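Local coordinates for protein valine-pyruvate aminotransferase (Salmonella typhimurium, PDB 3G7Q) that probably transfers the amino group of L-valine to pyruvate, using pyridoxal 5'-phosphate as cofactor, and so makes L-alanine and 3-methyl-2-oxobutanoate, at residues A[50-53]-A[54-58]; A[169-172]-A[173-176]; A[299-302]-A[303-307]. All blocks are in the same frame, centred on the assembly; numbering follows the deposited sequence. Where two conformers were deposited one is given.

Along the chain the three contacts follow in series, each local to one continuous piece, two on helices and one in a loop turn. Contact 1 lies on helix 45-61 and contact 3 at the start of the long helix 299-325; their centres are about 16 Å apart, and the helices meet where Tyr50 CE2 packs 3.7 Å from Leu302 CD1. Asp298 bonds to both Tyr50 and Arg301. Contact 2 is remote, its centre about 48 Å from that of contact 1 and about 35 Å from that of contact 3. Contacts 1 and 3 thus join two helices, the first of them facing the second subunit, while contact 2 lies in the loop from strand 165-169 to strand 181-187, linking the two larger sheets.

Contact 1 (A[50-53]-A[54-58]); sequences YFQT and LLTDM
Leu54 packs against Tyr50 one turn back along helix 45-61, an alpha-helix of this aminotransferase, probably of class I, that has its own chain on one flank and the second subunit on another. The leucine can be followed outward. Its CB sits 3.5 Å from Tyr50 O, the carbonyl that also accepts the Leu54 N-H. CG, anti to the backbone N (chi1 -178°), leads on along the helix, and of the two methyls it is CD2 that turns back to the phenol ring, 3.9 Å from Tyr50 CE2. The methyl comes in obliquely. Beyond the tyrosine ring, OH is held by Asp298, while helix 285-295 and Arg296 lie against the leucine.

On the next face Leu55 N bonds to Phe51 O at 2.8 Å, and the branch of Leu55 crowds the same oxygen, with CG 3.2 Å from Phe51 O. Phe51 and Leu55 both pack on the second subunit, against Cys69 and Leu68 of that chain.

The polar side is built round Thr56. Gln52 extends its CG anti to its own N and then bends at chi2 (61°), which carries the amide forward toward Thr56, Gln52 NE2 ending 3.4 Å from Thr56 OG1; NE2 gives its hydrogen bond to Val59 O of the second subunit. Thr53 and Asp57 run side by side on the outer flank, Thr53 OG1 bonding back to Asp49 O and Asp57 OD2 forming a salt bridge with Arg296. Gln52 O, meanwhile, is gripped twice by a single residue: Thr56 N donates to it at 3.0 Å, and the hydroxyl Thr56 OG1 reaches Gln52 O at 2.8 Å from the opposite face of the carbonyl plane.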
ATOM      1  N   TYR A  50       4.523  -5.952  25.869  1.00 31.64           N
ATOM      2  CA  TYR A  50       5.359  -6.788  25.020  1.00 30.70           C
ATOM      3  C   TYR A  50       5.929  -5.984  23.851  1.00 29.93           C
ATOM      4  O   TYR A  50       7.123  -6.006  23.619  1.00 30.82           O
ATOM      5  CB  TYR A  50       4.574  -7.983  24.459  1.00 30.30           C
ATOM      6  CG  TYR A  50       5.426  -8.804  23.536  1.00 32.16           C
ATOM      7  CD1 TYR A  50       6.269  -9.805  24.031  1.00 33.02           C
ATOM      8  CD2 TYR A  50       5.421  -8.561  22.162  1.00 33.75           C
ATOM      9  CE1 TYR A  50       7.072 -10.541  23.179  1.00 34.44           C
ATOM     10  CE2 TYR A  50       6.233  -9.274  21.315  1.00 32.18           C
ATOM     11  CZ  TYR A  50       7.046 -10.266  21.813  1.00 35.47           C
ATOM     12  OH  TYR A  50       7.837 -10.972  20.943  1.00 37.39           O
ATOM     13  N   PHE A  51       5.073  -5.279  23.114  1.00 29.90           N
ATOM     14  CA  PHE A  51       5.565  -4.485  21.970  1.00 29.72           C
ATOM     15  C   PHE A  51       6.522  -3.375  22.385  1.00 31.07           C
ATOM     16  O   PHE A  51       7.488  -3.077  21.661  1.00 30.35           O
ATOM     17  CB  PHE A  51       4.415  -3.901  21.165  1.00 28.60           C
ATOM     18  CG  PHE A  51       3.536  -4.947  20.480  1.00 28.07           C
ATOM     19  CD1 PHE A  51       4.087  -5.963  19.705  1.00 30.58           C
ATOM     20  CD2 PHE A  51       2.166  -4.847  20.528  1.00 30.49           C
ATOM     21  CE1 PHE A  51       3.270  -6.897  19.060  1.00 33.14           C
ATOM     22  CE2 PHE A  51       1.346  -5.805  19.889  1.00 29.49           C
ATOM     23  CZ  PHE A  51       1.914  -6.829  19.167  1.00 31.22           C
ATOM     24  N   GLN A  52       6.264  -2.737  23.525  1.00 31.07           N
ATOM     25  CA  GLN A  52       7.163  -1.693  24.004  1.00 30.66           C
ATOM     26  C   GLN A  52       8.559  -2.256  24.277  1.00 31.27           C
ATOM     27  O   GLN A  52       9.585  -1.643  23.913  1.00 30.20           O
ATOM     28  CB  GLN A  52       6.591  -0.998  25.240  1.00 31.78           C
ATOM     29  CG  GLN A  52       7.496   0.057  25.840  1.00 31.04           C
ATOM     30  CD  GLN A  52       7.815   1.210  24.884  1.00 33.24           C
ATOM     31  OE1 GLN A  52       6.979   1.604  24.066  1.00 31.53           O
ATOM     32  NE2 GLN A  52       8.977   1.788  25.045  1.00 32.74           N
ATOM     33  N   THR A  53       8.621  -3.428  24.898  1.00 30.93           N
ATOM     34  CA  THR A  53       9.905  -4.050  25.180  1.00 30.76           C
ATOM     35  C   THR A  53      10.581  -4.508  23.888  1.00 31.50           C
ATOM     36  O   THR A  53      11.778  -4.346  23.715  1.00 31.30           O
ATOM     37  CB  THR A  53       9.732  -5.246  26.148  1.00 33.98           C
ATOM     38  OG1 THR A  53       9.122  -4.766  27.345  1.00 34.21           O
ATOM     39  CG2 THR A  53      11.079  -5.904  26.475  1.00 33.52           C
ATOM     40  N   LEU A  54       9.805  -5.098  22.986  1.00 29.40           N
ATOM     41  CA  LEU A  54      10.357  -5.552  21.726  1.00 31.56           C
ATOM     42  C   LEU A  54      10.943  -4.373  20.934  1.00 31.67           C
ATOM     43  O   LEU A  54      12.053  -4.453  20.398  1.00 30.33           O
ATOM     44  CB  LEU A  54       9.282  -6.222  20.903  1.00 31.45           C
ATOM     45  CG  LEU A  54       9.711  -6.797  19.564  1.00 32.65           C
ATOM     46  CD1 LEU A  54      10.786  -7.910  19.752  1.00 36.84           C
ATOM     47  CD2 LEU A  54       8.491  -7.305  18.810  1.00 34.07           C
ATOM     48  N   LEU A  55      10.185  -3.294  20.855  1.00 29.83           N
ATOM     49  CA  LEU A  55      10.656  -2.109  20.120  1.00 29.37           C
ATOM     50  C   LEU A  55      11.905  -1.537  20.761  1.00 29.33           C
ATOM     51  O   LEU A  55      12.839  -1.114  20.070  1.00 28.88           O
ATOM     52  CB  LEU A  55       9.537  -1.075  20.053  1.00 28.93           C
ATOM     53  CG  LEU A  55       8.398  -1.443  19.089  1.00 30.87           C
ATOM     54  CD1 LEU A  55       7.186  -0.547  19.333  1.00 33.19           C
ATOM     55  CD2 LEU A  55       8.864  -1.364  17.594  1.00 32.20           C
ATOM     56  N   THR A  56      11.938  -1.520  22.093  1.00 30.55           N
ATOM     57  CA  THR A  56      13.113  -1.035  22.802  1.00 28.25           C
ATOM     58  C   THR A  56      14.329  -1.867  22.421  1.00 29.89           C
ATOM     59  O   THR A  56      15.398  -1.311  22.102  1.00 31.99           O
ATOM     60  CB  THR A  56      12.882  -1.014  24.329  1.00 27.74           C
ATOM     61  OG1 THR A  56      11.839  -0.065  24.629  1.00 30.06           O
ATOM     62  CG2 THR A  56      14.170  -0.650  25.078  1.00 31.63           C
ATOM     63  N   ASP A  57      14.187  -3.188  22.408  1.00 29.34           N
ATOM     64  CA  ASP A  57      15.308  -4.064  22.036  1.00 31.90           C
ATOM     65  C   ASP A  57      15.746  -3.864  20.591  1.00 32.00           C
ATOM     66  O   ASP A  57      16.938  -3.830  20.292  1.00 30.55           O
ATOM     67  CB  ASP A  57      14.934  -5.537  22.190  1.00 33.11           C
ATOM     68  CG  ASP A  57      14.687  -5.946  23.637  1.00 42.12           C
ATOM     69  OD1 ASP A  57      15.104  -5.235  24.571  1.00 43.62           O
ATOM     70  OD2 ASP A  57      14.066  -6.997  23.825  1.00 44.48           O
HETATM   71  N   MSE A  58      14.759  -3.759  19.700  1.00 30.23           N
HETATM   72  CA  MSE A  58      15.030  -3.589  18.270  1.00 28.63           C
HETATM   73  C   MSE A  58      15.689  -2.263  17.939  1.00 30.30           C
HETATM   74  O   MSE A  58      16.558  -2.223  17.074  1.00 31.33           O
HETATM   75  CB  MSE A  58      13.749  -3.780  17.451  1.00 29.45           C
HETATM   76  CG  MSE A  58      13.234  -5.202  17.481  1.00 30.93           C
HETATM   77 SE   MSE A  58      11.579  -5.389  16.503  0.75 30.75          SE
HETATM   78  CE  MSE A  58      12.277  -5.059  14.622  1.00 33.91           C
TER

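Contact 2 (A[169-172]-A[173-176]); sequences HVDF and EHLH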
ATOM      1  N   HIS A 169     -25.141 -20.992   7.622  1.00 29.09           N
ATOM      2  CA  HIS A 169     -24.594 -22.169   6.931  1.00 30.68           C
ATOM      3  C   HIS A 169     -24.660 -22.011   5.420  1.00 31.58           C
ATOM      4  O   HIS A 169     -25.569 -21.377   4.903  1.00 29.59           O
ATOM      5  CB  HIS A 169     -25.373 -23.416   7.319  1.00 31.84           C
ATOM      6  CG  HIS A 169     -25.113 -23.859   8.722  1.00 32.33           C
ATOM      7  ND1 HIS A 169     -23.979 -24.566   9.074  1.00 32.38           N
ATOM      8  CD2 HIS A 169     -25.815 -23.676   9.862  1.00 33.63           C
ATOM      9  CE1 HIS A 169     -24.015 -24.819  10.371  1.00 32.99           C
ATOM     10  NE2 HIS A 169     -25.117 -24.291  10.874  1.00 34.16           N
ATOM     11  N   VAL A 170     -23.727 -22.649   4.730  1.00 29.85           N
ATOM     12  CA  VAL A 170     -23.728 -22.682   3.265  1.00 29.16           C
ATOM     13  C   VAL A 170     -24.930 -23.487   2.804  1.00 29.78           C
ATOM     14  O   VAL A 170     -25.146 -24.615   3.260  1.00 30.53           O
ATOM     15  CB  VAL A 170     -22.456 -23.336   2.693  1.00 30.06           C
ATOM     16  CG1 VAL A 170     -22.529 -23.412   1.144  1.00 26.90           C
ATOM     17  CG2 VAL A 170     -21.159 -22.621   3.153  1.00 26.26           C
ATOM     18  N   ASP A 171     -25.732 -22.927   1.903  1.00 30.10           N
ATOM     19  CA  ASP A 171     -26.869 -23.643   1.309  1.00 30.42           C
ATOM     20  C   ASP A 171     -26.374 -24.308   0.023  1.00 33.60           C
ATOM     21  O   ASP A 171     -26.443 -23.727  -1.064  1.00 32.99           O
ATOM     22  CB  ASP A 171     -28.017 -22.666   1.054  1.00 30.81           C
ATOM     23  CG  ASP A 171     -29.188 -23.293   0.351  1.00 35.00           C
ATOM     24  OD1 ASP A 171     -29.189 -24.521   0.130  1.00 35.04           O
ATOM     25  OD2 ASP A 171     -30.123 -22.527  -0.003  1.00 36.17           O
ATOM     26  N   PHE A 172     -25.865 -25.532   0.144  1.00 32.45           N
ATOM     27  CA  PHE A 172     -25.276 -26.201  -1.012  1.00 31.97           C
ATOM     28  C   PHE A 172     -26.298 -26.553  -2.096  1.00 32.51           C
ATOM     29  O   PHE A 172     -25.947 -26.578  -3.273  1.00 34.26           O
ATOM     30  CB  PHE A 172     -24.479 -27.443  -0.594  1.00 30.31           C
ATOM     31  CG  PHE A 172     -23.176 -27.114   0.068  1.00 29.25           C
ATOM     32  CD1 PHE A 172     -22.076 -26.762  -0.699  1.00 28.42           C
ATOM     33  CD2 PHE A 172     -23.051 -27.144   1.449  1.00 29.15           C
ATOM     34  CE1 PHE A 172     -20.870 -26.444  -0.102  1.00 29.28           C
ATOM     35  CE2 PHE A 172     -21.849 -26.823   2.045  1.00 28.32           C
ATOM     36  CZ  PHE A 172     -20.757 -26.477   1.262  1.00 27.90           C
ATOM     37  N   GLU A 173     -27.546 -26.769  -1.698  1.00 35.33           N
ATOM     38  CA  GLU A 173     -28.611 -27.142  -2.633  1.00 38.52           C
ATOM     39  C   GLU A 173     -28.845 -26.067  -3.682  1.00 38.70           C
ATOM     40  O   GLU A 173     -29.170 -26.388  -4.822  1.00 41.55           O
ATOM     41  CB  GLU A 173     -29.932 -27.435  -1.906  1.00 40.51           C
ATOM     42  CG  GLU A 173     -29.981 -28.767  -1.159  1.00 49.76           C
ATOM     43  CD  GLU A 173     -28.987 -28.863   0.004  1.00 62.69           C
ATOM     44  OE1 GLU A 173     -28.679 -27.814   0.660  1.00 58.19           O
ATOM     45  OE2 GLU A 173     -28.512 -30.001   0.255  1.00 69.18           O
ATOM     46  N   HIS A 174     -28.659 -24.800  -3.303  1.00 37.69           N
ATOM     47  CA  HIS A 174     -28.865 -23.680  -4.212  1.00 38.11           C
ATOM     48  C   HIS A 174     -27.596 -22.931  -4.555  1.00 39.75           C
ATOM     49  O   HIS A 174     -27.662 -21.833  -5.112  1.00 41.47           O
ATOM     50  CB  HIS A 174     -29.880 -22.714  -3.602  1.00 38.34           C
ATOM     51  CG  HIS A 174     -31.171 -23.379  -3.257  1.00 41.07           C
ATOM     52  ND1 HIS A 174     -31.550 -23.642  -1.960  1.00 46.73           N
ATOM     53  CD2 HIS A 174     -32.141 -23.896  -4.046  1.00 42.62           C
ATOM     54  CE1 HIS A 174     -32.709 -24.275  -1.964  1.00 49.13           C
ATOM     55  NE2 HIS A 174     -33.087 -24.447  -3.218  1.00 46.94           N
ATOM     56  N   LEU A 175     -26.437 -23.511  -4.239  1.00 37.45           N
ATOM     57  CA  LEU A 175     -25.176 -22.872  -4.556  1.00 36.06           C
ATOM     58  C   LEU A 175     -24.841 -23.097  -6.028  1.00 38.24           C
ATOM     59  O   LEU A 175     -24.668 -24.232  -6.472  1.00 37.77           O
ATOM     60  CB  LEU A 175     -24.061 -23.416  -3.666  1.00 36.70           C
ATOM     61  CG  LEU A 175     -22.716 -22.701  -3.786  1.00 35.06           C
ATOM     62  CD1 LEU A 175     -22.819 -21.268  -3.271  1.00 38.43           C
ATOM     63  CD2 LEU A 175     -21.658 -23.495  -3.041  1.00 32.32           C
ATOM     64  N   HIS A 176     -24.720 -21.993  -6.758  1.00 38.52           N
ATOM     65  CA  HIS A 176     -24.469 -22.019  -8.184  1.00 39.77           C
ATOM     66  C   HIS A 176     -23.038 -21.608  -8.493  1.00 39.38           C
ATOM     67  O   HIS A 176     -22.626 -20.483  -8.204  1.00 40.71           O
ATOM     68  CB  HIS A 176     -25.453 -21.080  -8.883  1.00 39.96           C
TER
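The loop that leaves strand 165-169 makes a tight turn at residues 171-175, closed by a histidine-carboxylate hydrogen bond between Asp171 and His174. His174 ND1 donates to Asp171 OD2 at 2.7 Å, and the bond is close to straight, 163° at the hydrogen. The oxygen lies at the edge of the imidazole, almost in its plane, and is met on the syn side of the carboxylate, whose own plane stands nearly perpendicular to the ring at 84°. Asp171 can reach forward because its CG is anti to the backbone N (chi1 176°). The second oxygen, OD1, receives a weak, long bond from His174 N.

Beside this polar pair the turn is apolar. Phe172 and Leu175 lie side by side, with Phe172 CD1 4.0 Å from Leu175 CD2, while Val170 CG1 sits over the centre of one face of the phenyl ring. Both Phe172 and Leu175 rest on Leu205 of helix 199-211, which joins the loop to that helix. Two weak backbone bonds, His174 N to Asp171 O and Leu175 N to Phe172 O, also close the turn.

Glu173 brings a second carboxylate near, OE1 lying 3.4 Å from Asp171 OD1. The two carboxylates would repel each other, and their charge would probably raise the proton affinity of His174, although ND1 can donate in the neutral form too.

Contact 3 (A[299-302]-A[303-307]); sequences LLRL and SETVI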
ATOM      1  N   LEU A 299       5.311 -15.611  18.643  1.00 33.46           N
ATOM      2  CA  LEU A 299       4.124 -15.287  17.835  1.00 35.49           C
ATOM      3  C   LEU A 299       2.928 -16.200  18.149  1.00 35.36           C
ATOM      4  O   LEU A 299       1.829 -15.727  18.458  1.00 34.50           O
ATOM      5  CB  LEU A 299       4.499 -15.292  16.348  1.00 38.60           C
ATOM      6  CG  LEU A 299       3.416 -14.916  15.337  1.00 37.87           C
ATOM      7  CD1 LEU A 299       2.862 -13.523  15.639  1.00 37.41           C
ATOM      8  CD2 LEU A 299       3.983 -15.043  13.895  1.00 38.10           C
ATOM      9  N   LEU A 300       3.145 -17.508  18.099  1.00 37.07           N
ATOM     10  CA  LEU A 300       2.082 -18.441  18.433  1.00 37.08           C
ATOM     11  C   LEU A 300       1.715 -18.388  19.918  1.00 37.11           C
ATOM     12  O   LEU A 300       0.533 -18.428  20.276  1.00 36.30           O
ATOM     13  CB  LEU A 300       2.477 -19.882  18.008  1.00 39.31           C
ATOM     14  CG  LEU A 300       2.244 -20.239  16.524  1.00 44.10           C
ATOM     15  CD1 LEU A 300       2.755 -19.179  15.582  1.00 48.68           C
ATOM     16  CD2 LEU A 300       2.833 -21.617  16.151  1.00 46.49           C
ATOM     17  N   ARG A 301       2.721 -18.289  20.799  1.00 34.90           N
ATOM     18  CA  ARG A 301       2.473 -18.247  22.240  1.00 35.20           C
ATOM     19  C   ARG A 301       1.552 -17.089  22.642  1.00 32.12           C
ATOM     20  O   ARG A 301       0.616 -17.236  23.458  1.00 33.11           O
ATOM     21  CB  ARG A 301       3.812 -18.088  22.989  1.00 35.58           C
ATOM     22  CG  ARG A 301       3.692 -17.970  24.512  1.00 37.67           C
ATOM     23  CD  ARG A 301       5.062 -17.864  25.207  1.00 36.77           C
ATOM     24  NE  ARG A 301       5.764 -16.618  24.908  1.00 37.39           N
ATOM     25  CZ  ARG A 301       5.523 -15.456  25.520  1.00 41.86           C
ATOM     26  NH1 ARG A 301       4.592 -15.353  26.456  1.00 41.26           N
ATOM     27  NH2 ARG A 301       6.215 -14.376  25.195  1.00 42.90           N
ATOM     28  N   LEU A 302       1.843 -15.926  22.095  1.00 33.34           N
ATOM     29  CA  LEU A 302       1.076 -14.731  22.447  1.00 31.58           C
ATOM     30  C   LEU A 302      -0.337 -14.847  21.902  1.00 32.54           C
ATOM     31  O   LEU A 302      -1.298 -14.499  22.594  1.00 30.83           O
ATOM     32  CB  LEU A 302       1.769 -13.482  21.934  1.00 32.77           C
ATOM     33  CG  LEU A 302       3.056 -13.095  22.667  1.00 35.12           C
ATOM     34  CD1 LEU A 302       3.689 -11.899  21.925  1.00 31.69           C
ATOM     35  CD2 LEU A 302       2.816 -12.811  24.168  1.00 36.13           C
ATOM     36  N   SER A 303      -0.465 -15.368  20.682  1.00 30.72           N
ATOM     37  CA  SER A 303      -1.796 -15.579  20.113  1.00 31.80           C
ATOM     38  C   SER A 303      -2.629 -16.501  20.986  1.00 32.78           C
ATOM     39  O   SER A 303      -3.794 -16.220  21.311  1.00 32.63           O
ATOM     40  CB  SER A 303      -1.665 -16.162  18.698  1.00 33.16           C
ATOM     41  OG  SER A 303      -1.011 -15.237  17.808  1.00 32.14           O
ATOM     42  N   GLU A 304      -2.057 -17.633  21.392  0.70 33.84           N
ATOM     43  CA  GLU A 304      -2.843 -18.611  22.150  0.70 34.18           C
ATOM     44  C   GLU A 304      -3.030 -18.282  23.626  0.70 34.09           C
ATOM     45  O   GLU A 304      -4.105 -18.560  24.179  0.70 34.36           O
ATOM     46  CB  GLU A 304      -2.239 -20.037  22.012  0.70 36.52           C
ATOM     47  CG  GLU A 304      -3.012 -21.198  22.728  0.70 39.89           C
ATOM     48  CD  GLU A 304      -4.401 -21.604  22.116  0.70 44.00           C
ATOM     49  OE1 GLU A 304      -4.619 -21.475  20.899  0.70 53.09           O
ATOM     50  OE2 GLU A 304      -5.283 -22.085  22.863  0.70 41.17           O
ATOM     51  N   THR A 305      -2.028 -17.677  24.266  1.00 31.90           N
ATOM     52  CA  THR A 305      -2.092 -17.477  25.724  1.00 32.92           C
ATOM     53  C   THR A 305      -2.415 -16.081  26.220  1.00 33.96           C
ATOM     54  O   THR A 305      -2.732 -15.906  27.391  1.00 32.12           O
ATOM     55  CB  THR A 305      -0.757 -17.922  26.351  1.00 35.00           C
ATOM     56  OG1 THR A 305       0.269 -17.003  26.012  1.00 34.58           O
ATOM     57  CG2 THR A 305      -0.375 -19.325  25.850  1.00 36.98           C
ATOM     58  N   VAL A 306      -2.364 -15.096  25.344  1.00 32.46           N
ATOM     59  CA  VAL A 306      -2.641 -13.718  25.756  1.00 31.05           C
ATOM     60  C   VAL A 306      -3.813 -13.133  24.966  1.00 30.91           C
ATOM     61  O   VAL A 306      -4.810 -12.680  25.537  1.00 30.75           O
ATOM     62  CB  VAL A 306      -1.396 -12.828  25.585  1.00 30.97           C
ATOM     63  CG1 VAL A 306      -1.728 -11.349  25.883  1.00 28.84           C
ATOM     64  CG2 VAL A 306      -0.249 -13.324  26.479  1.00 30.86           C
ATOM     65  N   ILE A 307      -3.697 -13.184  23.646  1.00 29.98           N
ATOM     66  CA  ILE A 307      -4.720 -12.624  22.776  1.00 30.17           C
ATOM     67  C   ILE A 307      -6.051 -13.383  22.840  1.00 30.03           C
ATOM     68  O   ILE A 307      -7.076 -12.790  23.182  1.00 31.00           O
ATOM     69  CB  ILE A 307      -4.211 -12.548  21.323  1.00 29.23           C
ATOM     70  CG1 ILE A 307      -3.025 -11.567  21.227  1.00 31.31           C
ATOM     71  CG2 ILE A 307      -5.335 -12.120  20.375  1.00 31.66           C
ATOM     72  CD1 ILE A 307      -2.340 -11.532  19.869  1.00 30.58           C
TER
HETATM   73  O   HOH W   1       2.439 -16.964  27.667  1.00 43.65           O
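Leu302 and Val306 lie side by side in the first turns of helix 299-325, with Leu302 CD2 3.9 Å from Val306 CG2, and both press on helix 45-61 at Met47. Here the helix widens into a pi-type turn at 303-307. Leu302 O consequently accepts two backbone N-H groups: that of Ile307, five residues on, at 2.9 Å and almost straight at 176°, and that of Val306 at a more bent 145°. An i+4 and an i+5 bond thus share one acceptor. Ile307 packs inward on Ile229 and Leu251.

Ser303 belongs to the same buried side, beside Phe226. Its hydroxyl turns back against the preceding turn, where OG bonds to Leu299 O at 3.0 Å while its own N-H reaches that oxygen from the opposite face of the carbonyl plane. A buried hydroxyl is thereby satisfied within the helix.

The outer side is looser and wetter. Exposed Thr305 holds OG1 between its backbone N and carbonyl carbon (chi1 71°), and this brings the hydroxyl within 2.6 Å of Arg301 O, well above the carbonyl plane. Thr305 N approaches Arg301 O from the other face. Arg301 extends its chain and bends at chi3, and a water bridges the two side chains: it accepts from Arg301 NH1 at 2.9 Å, in the guanidinium plane, and donates to Thr305 OG1 at 2.7 Å. NH2 of the same guanidinium forms a salt bridge with Asp298. The threonine hydroxyl thus donates to a carbonyl and accepts from the water, completing a hydrogen-bonded chain from guanidinium through water and hydroxyl to Arg301 O that, with Asp298, would restrain the guanidinium group.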